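Long-range contact in outer membrane protein Omp121 (PDB 5FQ8), which probably imports nutrients across the bacterial outer membrane as a TonB-dependent transporter, and binds calcium and magnesium ions: residues B[689-697]-B[732-740]. Numbering follows the deposited sequence.
Sequences AQNMNLGKI and ISLPEELGG
L694 and L734 lie side by side and point the same way, with CD1 of L694 3.6 Å from CD2 of L734. CD2 of L694 touches both CD2 of L734 (3.8 Å) and CD of P735 (3.9 Å); the side chains of L694 and P735 cross at about a right angle. With chi1 -66°, CG of L694 sits beside its backbone N, and from there both methyls reach CD2 of L734. The next ring atom, CG of P735, lies 3.8 Å from the carbonyl O of N693. With an alanine at L694, CD2 of L734 and CD of P735 would probably lose these methyl contacts, leaving a gap between the two segments. Earlier, in strand 689-693, M692 slants across L738, its SD 4.1 Å from CD1 and about as far from CD2, while the extended Q690 crosses L738 at about a right angle, its NE2 4.1 Å from CD1 of L738. NE2 of Q690 is hydrogen-bonded to a polar side chain of another protein's chain, which also packs an apolar residue on L738. At the other end, I732 N donates to K696 O at 2.6 Å, almost in line with the carbonyl (C=O...N 176°). Next to it, CA of G695 makes a C-H...O contact of 3.2 Å with O of S733. The contact thus ties the connection between neighbouring barrel strands 661-680 and 697-712 to the loop leaving strand 716-731: one backbone hydrogen bond holds the I732 end, and the rest depends largely on apolar contact among M692, L694, L734, P735 and L738, while Q690 gives its amide to the other protein.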
loop_
_atom_site.group_PDB
_atom_site.type_symbol
_atom_site.label_atom_id
_atom_site.label_comp_id
_atom_site.label_asym_id
_atom_site.label_seq_id
_atom_site.Cartn_x
_atom_site.Cartn_y
_atom_site.Cartn_z
ATOM N N ALA B 689 -16.141 -16.514 18.242
ATOM C CA ALA B 689 -16.847 -15.662 19.178
ATOM C C ALA B 689 -18.278 -15.532 18.712
ATOM O O ALA B 689 -18.578 -15.704 17.535
ATOM C CB ALA B 689 -16.194 -14.288 19.297
ATOM N N GLN B 690 -19.159 -15.246 19.651
ATOM C CA GLN B 690 -20.542 -14.953 19.333
ATOM C C GLN B 690 -20.923 -13.680 20.051
ATOM O O GLN B 690 -20.603 -13.516 21.226
ATOM C CB GLN B 690 -21.478 -16.084 19.732
ATOM C CG GLN B 690 -22.915 -15.767 19.415
ATOM C CD GLN B 690 -23.873 -16.834 19.846
ATOM O OE1 GLN B 690 -25.066 -16.743 19.586
ATOM N NE2 GLN B 690 -23.365 -17.851 20.519
ATOM N N ASN B 691 -21.571 -12.769 19.343
ATOM C CA ASN B 691 -22.038 -11.539 19.960
ATOM C C ASN B 691 -23.300 -11.835 20.749
ATOM O O ASN B 691 -24.296 -12.283 20.177
ATOM C CB ASN B 691 -22.317 -10.479 18.901
ATOM C CG ASN B 691 -21.093 -10.080 18.138
ATOM O OD1 ASN B 691 -19.975 -10.202 18.620
ATOM N ND2 ASN B 691 -21.300 -9.577 16.937
ATOM N N MET B 692 -23.272 -11.596 22.053
ATOM C CA MET B 692 -24.495 -11.759 22.816
ATOM C C MET B 692 -24.491 -10.808 23.994
ATOM O O MET B 692 -23.479 -10.186 24.307
ATOM C CB MET B 692 -24.677 -13.207 23.267
ATOM C CG MET B 692 -23.448 -13.862 23.849
ATOM S SD MET B 692 -23.468 -15.650 23.653
ATOM C CE MET B 692 -25.200 -15.998 23.713
ATOM N N ASN B 693 -25.657 -10.678 24.616
ATOM C CA ASN B 693 -25.801 -9.857 25.810
ATOM C C ASN B 693 -25.160 -10.540 27.003
ATOM O O ASN B 693 -25.510 -11.672 27.336
ATOM C CB ASN B 693 -27.279 -9.616 26.093
ATOM C CG ASN B 693 -27.988 -8.972 24.937
ATOM O OD1 ASN B 693 -28.811 -9.590 24.290
ATOM N ND2 ASN B 693 -27.670 -7.722 24.668
ATOM N N LEU B 694 -24.245 -9.849 27.669
ATOM C CA LEU B 694 -23.560 -10.446 28.801
ATOM C C LEU B 694 -24.416 -10.379 30.058
ATOM O O LEU B 694 -25.569 -9.944 30.054
ATOM C CB LEU B 694 -22.227 -9.758 29.055
ATOM C CG LEU B 694 -21.120 -9.873 28.029
ATOM C CD1 LEU B 694 -19.823 -9.424 28.629
ATOM C CD2 LEU B 694 -21.004 -11.280 27.541
ATOM N N GLY B 695 -23.834 -10.826 31.151
ATOM C CA GLY B 695 -24.440 -10.658 32.451
ATOM C C GLY B 695 -24.114 -9.306 33.049
ATOM O O GLY B 695 -23.711 -8.365 32.365
ATOM N N LYS B 696 -24.290 -9.220 34.358
ATOM C CA LYS B 696 -24.050 -7.993 35.097
ATOM C C LYS B 696 -22.581 -7.854 35.461
ATOM O O LYS B 696 -21.973 -8.776 36.004
ATOM C CB LYS B 696 -24.901 -7.969 36.364
ATOM C CG LYS B 696 -26.384 -7.983 36.101
ATOM C CD LYS B 696 -27.189 -8.235 37.352
ATOM C CE LYS B 696 -28.637 -8.269 37.003
ATOM N NZ LYS B 696 -29.496 -8.177 38.177
ATOM N N ILE B 697 -22.022 -6.704 35.153
ATOM C CA ILE B 697 -20.743 -6.280 35.690
ATOM C C ILE B 697 -21.031 -5.279 36.797
ATOM O O ILE B 697 -21.608 -4.216 36.548
ATOM C CB ILE B 697 -19.855 -5.667 34.603
ATOM C CG1 ILE B 697 -19.802 -6.591 33.404
ATOM C CG2 ILE B 697 -18.457 -5.439 35.133
ATOM C CD1 ILE B 697 -18.786 -7.632 33.559
ATOM N N ILE B 732 -20.668 -10.619 37.303
ATOM C CA ILE B 732 -21.619 -11.462 38.018
ATOM C C ILE B 732 -21.880 -12.763 37.277
ATOM O O ILE B 732 -21.847 -13.839 37.867
ATOM C CB ILE B 732 -22.923 -10.695 38.311
ATOM C CG1 ILE B 732 -22.732 -9.829 39.551
ATOM C CG2 ILE B 732 -24.052 -11.658 38.549
ATOM C CD1 ILE B 732 -24.022 -9.318 40.131
ATOM N N SER B 733 -22.135 -12.691 35.978
ATOM C CA SER B 733 -22.250 -13.898 35.180
ATOM C C SER B 733 -21.810 -13.595 33.764
ATOM O O SER B 733 -21.976 -12.480 33.272
ATOM C CB SER B 733 -23.673 -14.452 35.179
ATOM O OG SER B 733 -24.580 -13.498 34.667
ATOM N N LEU B 734 -21.205 -14.588 33.132
ATOM C CA LEU B 734 -20.965 -14.600 31.712
ATOM C C LEU B 734 -21.698 -15.800 31.142
ATOM O O LEU B 734 -21.584 -16.894 31.707
ATOM C CB LEU B 734 -19.477 -14.688 31.406
ATOM C CG LEU B 734 -18.714 -13.390 31.639
ATOM C CD1 LEU B 734 -17.260 -13.628 31.482
ATOM C CD2 LEU B 734 -19.169 -12.334 30.664
ATOM N N PRO B 735 -22.472 -15.639 30.062
ATOM C CA PRO B 735 -23.321 -16.728 29.562
ATOM C C PRO B 735 -22.724 -18.124 29.641
ATOM O O PRO B 735 -21.694 -18.416 29.029
ATOM C CB PRO B 735 -23.566 -16.304 28.115
ATOM C CG PRO B 735 -23.630 -14.853 28.202
ATOM C CD PRO B 735 -22.633 -14.432 29.251
ATOM N N GLU B 736 -23.396 -18.981 30.414
ATOM C CA GLU B 736 -22.848 -20.282 30.773
ATOM C C GLU B 736 -22.518 -21.096 29.544
ATOM O O GLU B 736 -21.481 -21.762 29.489
ATOM C CB GLU B 736 -23.846 -21.056 31.634
ATOM C CG GLU B 736 -23.956 -20.636 33.091
ATOM C CD GLU B 736 -25.070 -21.375 33.822
ATOM O OE1 GLU B 736 -25.877 -22.032 33.133
ATOM O OE2 GLU B 736 -25.142 -21.304 35.071
ATOM N N GLU B 737 -23.385 -21.023 28.537
ATOM C CA GLU B 737 -23.328 -21.927 27.401
ATOM C C GLU B 737 -22.000 -21.884 26.683
ATOM O O GLU B 737 -21.659 -22.847 25.999
ATOM C CB GLU B 737 -24.458 -21.606 26.439
ATOM C CG GLU B 737 -25.786 -21.480 27.142
ATOM C CD GLU B 737 -26.026 -20.084 27.645
ATOM O OE1 GLU B 737 -25.662 -19.138 26.921
ATOM O OE2 GLU B 737 -26.558 -19.929 28.764
ATOM N N LEU B 738 -21.233 -20.819 26.844
ATOM C CA LEU B 738 -19.942 -20.694 26.190
ATOM C C LEU B 738 -18.788 -20.743 27.171
ATOM O O LEU B 738 -17.677 -20.349 26.813
ATOM C CB LEU B 738 -19.869 -19.396 25.394
ATOM C CG LEU B 738 -20.453 -19.278 23.998
ATOM C CD1 LEU B 738 -21.952 -19.409 23.989
ATOM C CD2 LEU B 738 -20.050 -17.940 23.445
ATOM N N GLY B 739 -19.016 -21.232 28.385
ATOM C CA GLY B 739 -18.022 -21.164 29.432
ATOM C C GLY B 739 -18.197 -19.915 30.272
ATOM O O GLY B 739 -18.960 -19.003 29.948
ATOM N N GLY B 740 -17.480 -19.865 31.380
ATOM C CA GLY B 740 -17.643 -18.692 32.209
ATOM C C GLY B 740 -16.442 -17.780 32.166
ATOM O O GLY B 740 -16.157 -17.085 33.141
#